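Local coordinates for protein 5,10-methylenetetrahydrofolate dehydrogenase (Bombyx mori, PDB 5ZF1) that probably oxidises 5,10-methylenetetrahydrofolate to 5,10-methenyltetrahydrofolate with NADP+ as electron acceptor, in the folate-dependent one-carbon metabolism of the silkworm, at residues B[73-78]-B[102-107]; B[37-42]-B[66-71]; B[205-210]-B[225-230]; B[158-163]-B[212-217]; B[20-25]-B[288-293]. One frame throughout, in Å; residues are numbered along the deposited sequence.

Contact 1: residues B[73-78]-B[102-107]; sequences ITEEQL and DTINER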
# COMPACT_ATOMS: atom_id res chain seq x y z
N ILE B 73 -28.10 7.70 -14.83
CA ILE B 73 -27.84 8.70 -13.80
C ILE B 73 -26.51 9.38 -14.08
O ILE B 73 -25.55 8.75 -14.54
CB ILE B 73 -27.85 8.05 -12.40
CG1 ILE B 73 -27.61 9.09 -11.31
CG2 ILE B 73 -26.80 6.96 -12.30
CD1 ILE B 73 -27.70 8.54 -9.89
N THR B 74 -26.46 10.69 -13.84
CA THR B 74 -25.20 11.40 -14.04
C THR B 74 -24.30 11.26 -12.82
O THR B 74 -24.76 11.02 -11.70
CB THR B 74 -25.43 12.88 -14.34
OG1 THR B 74 -25.74 13.57 -13.12
CG2 THR B 74 -26.56 13.07 -15.34
N GLU B 75 -23.00 11.42 -13.05
CA GLU B 75 -22.04 11.41 -11.97
C GLU B 75 -22.39 12.44 -10.90
O GLU B 75 -22.30 12.16 -9.70
CB GLU B 75 -20.64 11.66 -12.53
CG GLU B 75 -19.52 11.57 -11.52
CD GLU B 75 -18.16 11.64 -12.17
OE1 GLU B 75 -17.88 10.83 -13.09
OE2 GLU B 75 -17.37 12.52 -11.79
N GLU B 76 -22.83 13.63 -11.32
CA GLU B 76 -23.23 14.65 -10.35
C GLU B 76 -24.42 14.19 -9.51
O GLU B 76 -24.52 14.53 -8.33
CB GLU B 76 -23.55 15.96 -11.06
CG GLU B 76 -22.38 16.61 -11.79
CD GLU B 76 -21.96 15.87 -13.06
OE1 GLU B 76 -22.65 14.91 -13.46
OE2 GLU B 76 -20.94 16.26 -13.67
N GLN B 77 -25.34 13.42 -10.11
CA GLN B 77 -26.48 12.92 -9.35
C GLN B 77 -26.06 11.82 -8.38
O GLN B 77 -26.56 11.76 -7.25
CB GLN B 77 -27.56 12.39 -10.29
CG GLN B 77 -28.29 13.45 -11.09
CD GLN B 77 -29.12 12.84 -12.19
OE1 GLN B 77 -28.72 11.85 -12.81
NE2 GLN B 77 -30.29 13.41 -12.44
N LEU B 78 -25.15 10.93 -8.80
CA LEU B 78 -24.70 9.88 -7.90
C LEU B 78 -23.94 10.45 -6.72
O LEU B 78 -24.19 10.08 -5.56
CB LEU B 78 -23.83 8.88 -8.67
CG LEU B 78 -23.32 7.69 -7.86
CD1 LEU B 78 -24.46 7.02 -7.08
CD2 LEU B 78 -22.62 6.69 -8.75
N ASP B 102 -19.63 3.55 -17.67
CA ASP B 102 -18.41 4.21 -18.10
C ASP B 102 -18.51 5.72 -18.02
O ASP B 102 -17.48 6.40 -18.03
CB ASP B 102 -18.05 3.78 -19.52
CG ASP B 102 -17.96 2.28 -19.68
OD1 ASP B 102 -17.39 1.62 -18.78
OD2 ASP B 102 -18.45 1.75 -20.71
N THR B 103 -19.73 6.26 -17.98
CA THR B 103 -19.90 7.70 -17.80
C THR B 103 -19.25 8.18 -16.50
O THR B 103 -18.65 9.26 -16.46
CB THR B 103 -21.39 8.05 -17.82
OG1 THR B 103 -21.85 8.10 -19.18
CG2 THR B 103 -21.67 9.38 -17.13
N ILE B 104 -19.33 7.37 -15.45
CA ILE B 104 -19.00 7.81 -14.10
C ILE B 104 -17.59 7.36 -13.75
O ILE B 104 -17.22 6.20 -13.97
CB ILE B 104 -20.02 7.25 -13.09
CG1 ILE B 104 -21.44 7.42 -13.64
CG2 ILE B 104 -19.86 7.94 -11.74
CD1 ILE B 104 -22.53 7.35 -12.60
N ASN B 105 -16.80 8.29 -13.22
CA ASN B 105 -15.46 7.96 -12.75
C ASN B 105 -15.56 7.19 -11.44
O ASN B 105 -16.00 7.74 -10.43
CB ASN B 105 -14.63 9.22 -12.56
CG ASN B 105 -13.39 8.98 -11.72
OD1 ASN B 105 -13.08 9.76 -10.82
ND2 ASN B 105 -12.68 7.90 -12.01
N GLU B 106 -15.13 5.93 -11.46
CA GLU B 106 -15.21 5.09 -10.26
C GLU B 106 -14.37 5.65 -9.12
O GLU B 106 -14.74 5.53 -7.95
CB GLU B 106 -14.78 3.66 -10.58
CG GLU B 106 -15.20 2.63 -9.55
CD GLU B 106 -14.67 1.25 -9.88
OE1 GLU B 106 -13.58 0.89 -9.39
OE2 GLU B 106 -15.36 0.51 -10.62
N ARG B 107 -13.22 6.24 -9.46
CA ARG B 107 -12.34 6.81 -8.45
C ARG B 107 -13.04 7.93 -7.67
O ARG B 107 -12.95 7.99 -6.44
CB ARG B 107 -11.07 7.33 -9.11
CG ARG B 107 -9.95 7.68 -8.17
CD ARG B 107 -9.40 6.44 -7.50
NE ARG B 107 -9.83 6.39 -6.11
CZ ARG B 107 -9.81 5.29 -5.36
NH1 ARG B 107 -9.35 4.16 -5.87
NH2 ARG B 107 -10.24 5.35 -4.12

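Contact 2: residues B[37-42]-B[66-71]; sequences CIIVGD and TINRDS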
# COMPACT_ATOMS: atom_id res chain seq x y z
N CYS B 37 -27.17 0.30 0.14
CA CYS B 37 -26.49 -0.19 -1.05
C CYS B 37 -27.07 0.50 -2.28
O CYS B 37 -28.26 0.33 -2.58
CB CYS B 37 -26.62 -1.71 -1.18
SG CYS B 37 -25.99 -2.66 0.23
N ILE B 38 -26.24 1.25 -2.99
CA ILE B 38 -26.67 1.96 -4.19
C ILE B 38 -26.43 1.06 -5.39
O ILE B 38 -25.32 0.54 -5.58
CB ILE B 38 -25.94 3.30 -4.35
CG1 ILE B 38 -26.32 4.24 -3.22
CG2 ILE B 38 -26.27 3.93 -5.69
CD1 ILE B 38 -25.54 5.55 -3.22
N ILE B 39 -27.48 0.87 -6.19
CA ILE B 39 -27.48 0.02 -7.38
C ILE B 39 -27.79 0.92 -8.57
O ILE B 39 -28.85 1.55 -8.61
CB ILE B 39 -28.53 -1.10 -7.29
CG1 ILE B 39 -28.00 -2.32 -6.56
CG2 ILE B 39 -28.93 -1.56 -8.68
CD1 ILE B 39 -27.01 -3.10 -7.39
N VAL B 40 -26.87 0.98 -9.52
CA VAL B 40 -27.05 1.79 -10.72
C VAL B 40 -27.22 0.84 -11.90
O VAL B 40 -26.27 0.16 -12.32
CB VAL B 40 -25.87 2.76 -10.95
CG1 VAL B 40 -25.96 3.38 -12.34
CG2 VAL B 40 -25.87 3.84 -9.88
N GLY B 41 -28.43 0.79 -12.44
CA GLY B 41 -28.72 -0.05 -13.58
C GLY B 41 -29.48 -1.30 -13.22
O GLY B 41 -29.92 -1.50 -12.08
N ASP B 42 -29.64 -2.16 -14.22
CA ASP B 42 -30.43 -3.38 -14.09
C ASP B 42 -29.62 -4.62 -14.48
O ASP B 42 -30.19 -5.60 -14.97
CB ASP B 42 -31.71 -3.29 -14.92
CG ASP B 42 -32.93 -3.01 -14.08
OD1 ASP B 42 -33.08 -3.65 -13.01
OD2 ASP B 42 -33.74 -2.15 -14.48
N THR B 66 -31.81 -0.99 -0.10
CA THR B 66 -31.22 -0.86 -1.42
C THR B 66 -31.80 0.36 -2.11
O THR B 66 -33.02 0.55 -2.14
CB THR B 66 -31.49 -2.11 -2.26
OG1 THR B 66 -30.97 -3.26 -1.58
CG2 THR B 66 -30.82 -1.99 -3.63
N ILE B 67 -30.93 1.20 -2.66
CA ILE B 67 -31.33 2.39 -3.40
C ILE B 67 -31.03 2.13 -4.86
O ILE B 67 -29.86 2.04 -5.26
CB ILE B 67 -30.62 3.65 -2.90
CG1 ILE B 67 -31.03 3.97 -1.47
CG2 ILE B 67 -30.95 4.82 -3.82
CD1 ILE B 67 -29.86 4.18 -0.55
N ASN B 68 -32.08 1.98 -5.67
CA ASN B 68 -31.93 1.68 -7.08
C ASN B 68 -31.89 2.97 -7.89
O ASN B 68 -32.69 3.88 -7.67
CB ASN B 68 -33.07 0.78 -7.57
CG ASN B 68 -33.07 -0.58 -6.90
OD1 ASN B 68 -32.48 -1.53 -7.41
ND2 ASN B 68 -33.73 -0.68 -5.75
N ARG B 69 -30.93 3.05 -8.80
CA ARG B 69 -30.85 4.18 -9.72
C ARG B 69 -30.73 3.65 -11.14
O ARG B 69 -30.38 2.49 -11.36
CB ARG B 69 -29.67 5.11 -9.37
CG ARG B 69 -29.88 5.93 -8.09
CD ARG B 69 -31.09 6.87 -8.20
NE ARG B 69 -31.21 7.78 -7.06
CZ ARG B 69 -32.04 7.60 -6.03
NH1 ARG B 69 -32.83 6.54 -5.98
NH2 ARG B 69 -32.07 8.49 -5.05
N ASP B 70 -31.05 4.50 -12.10
CA ASP B 70 -31.08 4.08 -13.49
C ASP B 70 -29.70 4.23 -14.12
O ASP B 70 -28.87 5.02 -13.68
CB ASP B 70 -32.13 4.87 -14.26
CG ASP B 70 -33.41 5.06 -13.46
OD1 ASP B 70 -33.53 6.10 -12.77
OD2 ASP B 70 -34.27 4.16 -13.50
N SER B 71 -29.47 3.43 -15.17
CA SER B 71 -28.17 3.40 -15.84
C SER B 71 -27.74 4.76 -16.36
O SER B 71 -26.54 4.98 -16.56
CB SER B 71 -28.20 2.39 -16.99
OG SER B 71 -28.30 1.06 -16.51

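Contact 3: residues B[205-210]-B[225-230]; sequences KLEAYC and LIKADM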
# COMPACT_ATOMS: atom_id res chain seq x y z
N LYS B 205 9.16 -18.02 -14.20
CA LYS B 205 9.41 -17.43 -12.88
C LYS B 205 8.23 -17.63 -11.95
O LYS B 205 8.41 -17.88 -10.75
CB LYS B 205 9.70 -15.93 -13.00
CG LYS B 205 10.88 -15.57 -13.91
CD LYS B 205 12.16 -16.21 -13.44
CE LYS B 205 13.36 -15.36 -13.77
NZ LYS B 205 14.57 -15.86 -13.07
N LEU B 206 7.01 -17.48 -12.47
CA LEU B 206 5.82 -17.71 -11.65
C LEU B 206 5.82 -19.13 -11.12
O LEU B 206 5.59 -19.37 -9.93
CB LEU B 206 4.55 -17.45 -12.46
CG LEU B 206 3.25 -17.93 -11.76
CD1 LEU B 206 2.93 -17.04 -10.58
CD2 LEU B 206 2.08 -17.99 -12.71
N GLU B 207 6.16 -20.09 -11.99
CA GLU B 207 6.15 -21.49 -11.56
C GLU B 207 7.20 -21.73 -10.48
O GLU B 207 6.93 -22.45 -9.50
CB GLU B 207 6.37 -22.40 -12.76
CG GLU B 207 5.21 -22.36 -13.74
CD GLU B 207 5.42 -23.27 -14.93
OE1 GLU B 207 6.50 -23.90 -15.01
OE2 GLU B 207 4.52 -23.33 -15.80
N ALA B 208 8.38 -21.13 -10.61
CA ALA B 208 9.41 -21.27 -9.58
C ALA B 208 8.96 -20.66 -8.26
O ALA B 208 9.17 -21.24 -7.18
CB ALA B 208 10.72 -20.63 -10.06
N TYR B 209 8.36 -19.47 -8.29
CA TYR B 209 7.87 -18.90 -7.04
C TYR B 209 6.81 -19.79 -6.39
O TYR B 209 6.79 -19.95 -5.16
CB TYR B 209 7.29 -17.51 -7.28
CG TYR B 209 8.30 -16.38 -7.46
CD1 TYR B 209 9.14 -15.99 -6.43
CD2 TYR B 209 8.35 -15.68 -8.67
CE1 TYR B 209 10.01 -14.93 -6.60
CE2 TYR B 209 9.22 -14.63 -8.85
CZ TYR B 209 10.05 -14.26 -7.82
OH TYR B 209 10.89 -13.21 -7.99
N CYS B 210 5.91 -20.35 -7.21
CA CYS B 210 4.83 -21.17 -6.67
C CYS B 210 5.38 -22.44 -6.06
O CYS B 210 4.90 -22.87 -5.00
CB CYS B 210 3.81 -21.49 -7.75
SG CYS B 210 2.74 -20.10 -8.19
N LEU B 225 -3.44 -20.70 -14.36
CA LEU B 225 -3.71 -22.10 -14.04
C LEU B 225 -2.64 -22.56 -13.06
O LEU B 225 -1.45 -22.58 -13.40
CB LEU B 225 -3.74 -22.97 -15.29
CG LEU B 225 -4.22 -24.40 -15.03
CD1 LEU B 225 -5.52 -24.40 -14.23
CD2 LEU B 225 -4.38 -25.17 -16.33
N ILE B 226 -3.06 -22.91 -11.85
CA ILE B 226 -2.18 -23.56 -10.89
C ILE B 226 -2.24 -25.06 -11.18
O ILE B 226 -3.29 -25.68 -11.01
CB ILE B 226 -2.59 -23.26 -9.44
CG1 ILE B 226 -2.61 -21.76 -9.19
CG2 ILE B 226 -1.62 -23.93 -8.50
CD1 ILE B 226 -1.29 -21.09 -9.44
N LYS B 227 -1.13 -25.62 -11.62
CA LYS B 227 -1.03 -27.05 -11.89
C LYS B 227 -0.29 -27.74 -10.75
O LYS B 227 0.43 -27.11 -9.98
CB LYS B 227 -0.31 -27.31 -13.21
CG LYS B 227 -0.72 -26.39 -14.34
CD LYS B 227 -0.02 -26.80 -15.63
CE LYS B 227 0.78 -25.66 -16.24
NZ LYS B 227 1.96 -25.25 -15.42
N ALA B 228 -0.46 -29.06 -10.67
CA ALA B 228 0.10 -29.81 -9.56
C ALA B 228 1.62 -29.68 -9.49
O ALA B 228 2.19 -29.66 -8.39
CB ALA B 228 -0.30 -31.29 -9.67
N ASP B 229 2.29 -29.54 -10.64
CA ASP B 229 3.74 -29.39 -10.60
C ASP B 229 4.19 -28.02 -10.12
O ASP B 229 5.40 -27.79 -9.98
CB ASP B 229 4.33 -29.67 -11.99
CG ASP B 229 3.79 -28.75 -13.06
OD1 ASP B 229 2.82 -28.01 -12.78
OD2 ASP B 229 4.33 -28.77 -14.19
N MET B 230 3.25 -27.11 -9.86
CA MET B 230 3.58 -25.80 -9.32
C MET B 230 3.44 -25.74 -7.81
O MET B 230 3.72 -24.71 -7.22
CB MET B 230 2.68 -24.72 -9.95
CG MET B 230 2.95 -24.52 -11.45
SD MET B 230 1.67 -23.60 -12.31
CE MET B 230 1.64 -22.07 -11.38

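Contact 4: residues B[158-163]-B[212-217]; sequences GRNAVV and NADIII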
# COMPACT_ATOMS: atom_id res chain seq x y z
N GLY B 158 6.48 -15.79 8.86
CA GLY B 158 7.71 -16.28 8.27
C GLY B 158 7.54 -17.27 7.15
O GLY B 158 8.54 -17.84 6.70
N ARG B 159 6.32 -17.50 6.67
CA ARG B 159 6.10 -18.44 5.57
C ARG B 159 6.14 -17.70 4.24
O ARG B 159 5.92 -16.49 4.19
CB ARG B 159 4.77 -19.18 5.73
CG ARG B 159 4.87 -20.49 6.58
CD ARG B 159 5.34 -20.20 7.99
NE ARG B 159 5.49 -21.44 8.76
CZ ARG B 159 5.57 -21.48 10.08
NH1 ARG B 159 5.49 -20.35 10.77
NH2 ARG B 159 5.68 -22.64 10.70
N ASN B 160 6.41 -18.45 3.18
CA ASN B 160 6.46 -17.90 1.81
C ASN B 160 5.06 -17.86 1.22
O ASN B 160 4.44 -18.91 1.01
CB ASN B 160 7.36 -18.78 0.93
CG ASN B 160 8.83 -18.66 1.27
OD1 ASN B 160 9.24 -17.82 2.07
ND2 ASN B 160 9.63 -19.52 0.65
N ALA B 161 4.56 -16.66 0.90
CA ALA B 161 3.23 -16.51 0.34
C ALA B 161 3.36 -15.86 -1.02
O ALA B 161 4.09 -14.87 -1.17
CB ALA B 161 2.31 -15.67 1.24
N VAL B 162 2.73 -16.44 -2.02
CA VAL B 162 2.68 -15.84 -3.35
C VAL B 162 1.25 -15.37 -3.58
O VAL B 162 0.31 -16.15 -3.43
CB VAL B 162 3.11 -16.84 -4.44
CG1 VAL B 162 2.85 -16.25 -5.86
CG2 VAL B 162 4.57 -17.22 -4.26
N VAL B 163 1.09 -14.11 -3.98
CA VAL B 163 -0.22 -13.58 -4.36
C VAL B 163 -0.14 -13.35 -5.86
O VAL B 163 0.72 -12.58 -6.31
CB VAL B 163 -0.55 -12.27 -3.64
CG1 VAL B 163 -1.92 -11.76 -4.10
CG2 VAL B 163 -0.54 -12.47 -2.10
N ASN B 212 8.02 -22.90 -4.49
CA ASN B 212 8.65 -22.64 -3.20
C ASN B 212 7.69 -22.01 -2.20
O ASN B 212 8.12 -21.63 -1.11
CB ASN B 212 9.88 -21.76 -3.40
CG ASN B 212 10.96 -22.45 -4.21
OD1 ASN B 212 11.26 -22.04 -5.33
ND2 ASN B 212 11.50 -23.53 -3.67
N ALA B 213 6.41 -21.90 -2.54
CA ALA B 213 5.46 -21.18 -1.71
C ALA B 213 4.77 -22.11 -0.73
O ALA B 213 4.34 -23.21 -1.09
CB ALA B 213 4.39 -20.49 -2.58
N ASP B 214 4.63 -21.65 0.51
CA ASP B 214 3.75 -22.33 1.45
C ASP B 214 2.29 -21.97 1.26
O ASP B 214 1.41 -22.76 1.64
CB ASP B 214 4.19 -21.96 2.86
CG ASP B 214 5.63 -22.26 3.09
OD1 ASP B 214 5.99 -23.45 2.93
OD2 ASP B 214 6.41 -21.33 3.40
N ILE B 215 2.00 -20.81 0.68
CA ILE B 215 0.63 -20.34 0.45
C ILE B 215 0.62 -19.72 -0.92
O ILE B 215 1.51 -18.93 -1.23
CB ILE B 215 0.20 -19.29 1.50
CG1 ILE B 215 0.22 -19.89 2.92
CG2 ILE B 215 -1.19 -18.76 1.20
CD1 ILE B 215 0.21 -18.80 4.01
N ILE B 216 -0.37 -20.08 -1.74
CA ILE B 216 -0.64 -19.41 -3.02
C ILE B 216 -2.06 -18.88 -2.99
O ILE B 216 -3.00 -19.62 -2.69
CB ILE B 216 -0.44 -20.34 -4.23
CG1 ILE B 216 0.96 -20.95 -4.23
CG2 ILE B 216 -0.70 -19.57 -5.59
CD1 ILE B 216 1.11 -22.04 -5.35
N ILE B 217 -2.21 -17.59 -3.31
CA ILE B 217 -3.51 -16.95 -3.40
C ILE B 217 -3.65 -16.43 -4.82
O ILE B 217 -2.85 -15.60 -5.25
CB ILE B 217 -3.65 -15.81 -2.39
CG1 ILE B 217 -3.67 -16.38 -0.97
CG2 ILE B 217 -4.91 -14.99 -2.68
CD1 ILE B 217 -3.29 -15.38 0.10

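Contact 5: residues B[20-25]-B[288-293]; sequences QKIAQW and NTFQAA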
# COMPACT_ATOMS: atom_id res chain seq x y z
N GLN B 20 -24.67 -12.67 17.30
CA GLN B 20 -24.58 -12.55 18.75
C GLN B 20 -23.86 -11.27 19.16
O GLN B 20 -24.29 -10.59 20.10
CB GLN B 20 -23.86 -13.76 19.33
CG GLN B 20 -24.41 -15.10 18.86
CD GLN B 20 -23.53 -16.25 19.31
OE1 GLN B 20 -22.32 -16.09 19.48
NE2 GLN B 20 -24.14 -17.41 19.51
N LYS B 21 -22.75 -10.94 18.50
CA LYS B 21 -21.99 -9.76 18.91
C LYS B 21 -22.77 -8.48 18.69
O LYS B 21 -22.68 -7.54 19.49
CB LYS B 21 -20.65 -9.72 18.18
CG LYS B 21 -19.71 -10.82 18.63
CD LYS B 21 -18.36 -10.72 17.94
CE LYS B 21 -17.45 -11.87 18.35
NZ LYS B 21 -16.12 -11.79 17.68
N ILE B 22 -23.52 -8.40 17.58
CA ILE B 22 -24.32 -7.22 17.28
C ILE B 22 -25.43 -7.06 18.31
O ILE B 22 -25.70 -5.95 18.79
CB ILE B 22 -24.89 -7.32 15.85
CG1 ILE B 22 -23.77 -7.20 14.80
CG2 ILE B 22 -25.94 -6.24 15.60
CD1 ILE B 22 -24.22 -7.49 13.34
N ALA B 23 -26.08 -8.16 18.67
CA ALA B 23 -27.15 -8.09 19.67
C ALA B 23 -26.62 -7.59 21.01
O ALA B 23 -27.24 -6.74 21.66
CB ALA B 23 -27.83 -9.45 19.83
N GLN B 24 -25.45 -8.09 21.43
CA GLN B 24 -24.84 -7.63 22.67
C GLN B 24 -24.56 -6.12 22.64
O GLN B 24 -24.83 -5.41 23.62
CB GLN B 24 -23.55 -8.41 22.93
CG GLN B 24 -22.94 -8.18 24.30
CD GLN B 24 -23.99 -8.08 25.40
OE1 GLN B 24 -24.83 -8.96 25.56
NE2 GLN B 24 -23.95 -6.98 26.15
N TRP B 25 -24.01 -5.62 21.53
CA TRP B 25 -23.69 -4.20 21.41
C TRP B 25 -24.96 -3.36 21.34
O TRP B 25 -25.02 -2.25 21.89
CB TRP B 25 -22.80 -3.98 20.18
CG TRP B 25 -22.52 -2.55 19.82
CD1 TRP B 25 -21.57 -1.74 20.37
CD2 TRP B 25 -23.15 -1.79 18.78
NE1 TRP B 25 -21.60 -0.51 19.77
CE2 TRP B 25 -22.55 -0.51 18.78
CE3 TRP B 25 -24.17 -2.06 17.86
CZ2 TRP B 25 -22.93 0.49 17.89
CZ3 TRP B 25 -24.54 -1.06 16.97
CH2 TRP B 25 -23.93 0.21 17.01
N ASN B 288 -17.66 -5.31 8.50
CA ASN B 288 -17.25 -3.92 8.32
C ASN B 288 -18.37 -2.96 8.69
O ASN B 288 -18.09 -1.88 9.22
CB ASN B 288 -16.83 -3.68 6.87
CG ASN B 288 -15.48 -4.26 6.54
OD1 ASN B 288 -14.81 -4.82 7.41
ND2 ASN B 288 -15.03 -4.09 5.29
N THR B 289 -19.62 -3.32 8.43
CA THR B 289 -20.74 -2.45 8.79
C THR B 289 -20.87 -2.33 10.30
O THR B 289 -21.05 -1.23 10.84
CB THR B 289 -22.04 -2.97 8.15
OG1 THR B 289 -21.89 -3.04 6.73
CG2 THR B 289 -23.22 -2.05 8.46
N PHE B 290 -20.75 -3.46 11.00
CA PHE B 290 -20.74 -3.49 12.45
C PHE B 290 -19.55 -2.71 13.01
O PHE B 290 -19.69 -1.93 13.96
CB PHE B 290 -20.73 -4.94 12.93
CG PHE B 290 -20.77 -5.10 14.43
CD1 PHE B 290 -21.44 -4.18 15.23
CD2 PHE B 290 -20.14 -6.18 15.03
CE1 PHE B 290 -21.47 -4.34 16.60
CE2 PHE B 290 -20.17 -6.34 16.40
CZ PHE B 290 -20.84 -5.42 17.18
N GLN B 291 -18.36 -2.91 12.42
CA GLN B 291 -17.19 -2.14 12.85
C GLN B 291 -17.42 -0.64 12.69
O GLN B 291 -17.07 0.14 13.58
CB GLN B 291 -15.96 -2.57 12.04
CG GLN B 291 -14.66 -1.87 12.41
CD GLN B 291 -13.63 -1.98 11.28
OE1 GLN B 291 -13.59 -2.98 10.57
NE2 GLN B 291 -12.79 -0.97 11.14
N ALA B 292 -17.98 -0.22 11.56
CA ALA B 292 -18.22 1.21 11.34
C ALA B 292 -19.23 1.75 12.35
O ALA B 292 -19.03 2.83 12.92
CB ALA B 292 -18.69 1.46 9.91
N ALA B 293 -20.33 1.02 12.57
CA ALA B 293 -21.34 1.49 13.51
C ALA B 293 -20.75 1.66 14.91
O ALA B 293 -21.11 2.61 15.62
CB ALA B 293 -22.53 0.52 13.55

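Contact 1: residues B[73-78]-B[102-107]
Ile104 fills the tight part of this contact. Its CD1 lies 3.9 Å from Leu78 CD2, where the two side chains cross at about a right angle. The same methyl reaches the backbone O of Ile73. Ile104 CG2 packs instead on the aliphatic part of Glu75, 3.7 Å from Glu75 CG. With CG anti to the backbone N (chi1 -175°) and an extended chain, Glu75 runs past Ile104 to the backbone beyond it. There Asn105 N donates to Glu75 OE1 at 2.8 Å and 173°, meeting the oxygen from above the carboxylate plane. Glu75 OE2 forms a salt bridge with Arg108, so both oxygens are held. Toward the solvent the contact is looser and more polar: exposed Thr103 adds little area, and Asn105 turns its OD1 to Arg108 N as an N-cap. Thr74 and Gln77 form a capping box at the start of helix 75-87. Ile104 and Leu78 also touch Val109 of helix 106-112, while Ile73 and Leu78 pack on Val40 and Ile38 of strand 34-40.

Contact 2: residues B[37-42]-B[66-71]
A right-handed beta-alpha-beta unit brings strands 34-40 and 63-69 together as parallel neighbours, with Ile39 gripped on both its N and O by the other strand. Ile39 N donates to Ile67 O at 2.8 Å, and Ile39 O accepts from Arg69 N at 2.6 Å. The hydrogen bond from Ile67 N to Cys37 O precedes this pair, and that from Gly41 N to Arg69 O follows it at 2.8 Å and 174°. The ladder thus pairs Cys37 to Val40 with Thr66 to Arg69, and the short strand axes diverge by 20°. Helix 44-60 makes the crossover between the strands and covers the face bearing Ile39 and Thr66. On this face Ile39 CG1 meets Thr66 CG2 at 4.1 Å. Asn68 lies alongside Ile39, its OD1 3.8 Å from Ile39 CG2. The other face carries Ile38, Ile67, Val40 and Arg69, and helix 75-87 packs against it. Here Val40 CG2 sits 4.0 Å from Arg69 CB. Arg69 bends at chi2 (-62°), which folds its guanidinium back over Ile67 CG2. Its NH1 donates to Asn68 O from above the carbonyl plane, and its NH2 forms a salt bridge with Glu81. Past the strand ends, Ser71 OG comes within 3.2 Å of Gly41 CA, so closely that a CB on residue 41 would clash with it.

Contact 3: residues B[205-210]-B[225-230]
Lys227 NZ is shared by two carboxylates. It forms a salt bridge to Glu207 OE2 across the contact at 3.2 Å, with only a weak hydrogen bond, and a long one to Asp229 OD1 at 3.9 Å. The lysine chain bends at chi3 (-124°) and chi4 (67°), which turns its ammonium back toward both acids. The positive charge probably eases the repulsion between Glu207 and Asp229. Beneath these charges, Met230 does most of the packing. Its CG lies 3.9 Å from Glu207 CG, where the two chains cross at a slant. Bent at chi3, the methionine carries its CE to Cys210 SG, also 3.9 Å away. Leu206 CD2 touches the same methyl more loosely, at 4.3 Å. Lys227 N points almost straight at Met230 SD in a weak hydrogen bond of 3.5 Å, which may help to orient the sulfur. On the backbone side, Cys210 CB rests 3.3 Å from Met230 O. Ile226 CD1 reaches Cys210 SG from the other end of the loop. Deeper still, Leu206, Cys210 and Ile226 all pack on Ile164 of strand 160-164. Tyr209 and Lys205 touch Asn160 of the second subunit. The arrangement is that of a Rossmann-type NAD(P)-binding domain, in which helix 203-211 covers one face of the parallel sheet and the loop between strands 215-218 and 236-239 packs against that helix.

Contact 4: residues B[158-163]-B[212-217]
Asp214 has CG anti to its own carbonyl carbon (chi1 -55°), which brings its carboxylate across to the backbone of Asn160. Asn160 N donates to Asp214 OD2 at 2.9 Å, on the anti lone pair. The side chain of Asn160 (chi1 -71°) reaches back toward the start of segment 212-217, and its ND2 donates to Asn212 O at 3.1 Å. That oxygen lies in the amide plane. Asn160 O accepts from Ile215 N at 3.1 Å and weakly from Asp214 N. Asp214 OD1 forms a salt bridge with Lys232, and the CB and CG of Arg159 rest on OD2. Replacing Asp214 by an alanine removes the carboxylate, which would probably leave Asn160 N and Lys232 without this partner. Further on, the strands run as a regular parallel ladder: Val162 N donates to Ile215 O at 2.9 Å, and Ile217 N to Val162 O at 2.9 Å. Val162 CG2 packs on Ala213 CB at 3.7 Å. Strand 160-164 lies between 215-218 and 193-197 in the sheet. Helix 171-178 covers the face of Ala161, Val163 and Ile217; helix 203-211 covers that of Val162 and Ile216.

Contact 5: residues B[20-25]-B[288-293]
Aromatic and CH-pi contacts centre on Phe290. Its ring edge is turned to the face of the Trp25 indole in an offset edge-to-face pair. The planes stand at 70°, and the centroid of the five-membered ring is 5.5 Å from that of Phe290. One face of the phenyl is covered by Ile22 CG1, a CH-pi contact over the face, 3.7 Å from the ring centroid. With CG anti to the backbone N (chi1 -178°), Phe290 extends its ring into the angle between Ile22 and Trp25. Apolar contacts complete the join: Lys21 CB lies 3.9 Å from Phe290 CE2, and Trp25 CH2 packs 3.7 Å from Ala293 CB. A serine in place of Phe290 would probably open a gap between the helices and leave Ile22 and Trp25 without the ring they pack on. The segment axes are 11.3 Å apart at an 18° angle, so large side chains bridge the space. The C-terminal helix 277-298 thus packs back on the N-terminal helix 7-26, consistent with the family fold, in which the last helix returns to the catalytic domain.

In the fold
Contacts 1 and 2 belong to the catalytic domain and touch each other, the helix of contact 1 lying on the sheet of contact 2. Both are partly buried. Contacts 3 and 4 touch likewise in the NAD(P)-binding domain, where helix 203-211 and strand 215-218 follow each other; both are buried and reach the second subunit. The two pairs lie about 40 Å apart between centres. Contacts 2 and 4 are parallel strand pairs held by backbone hydrogen bonds, though contact 4 adds side-chain bonds at its start. Contacts 1 and 3 join helix and loop, with apolar interiors and charged groups toward the solvent. Contact 5, buried and chiefly aromatic, closes the long loop that contains the other four.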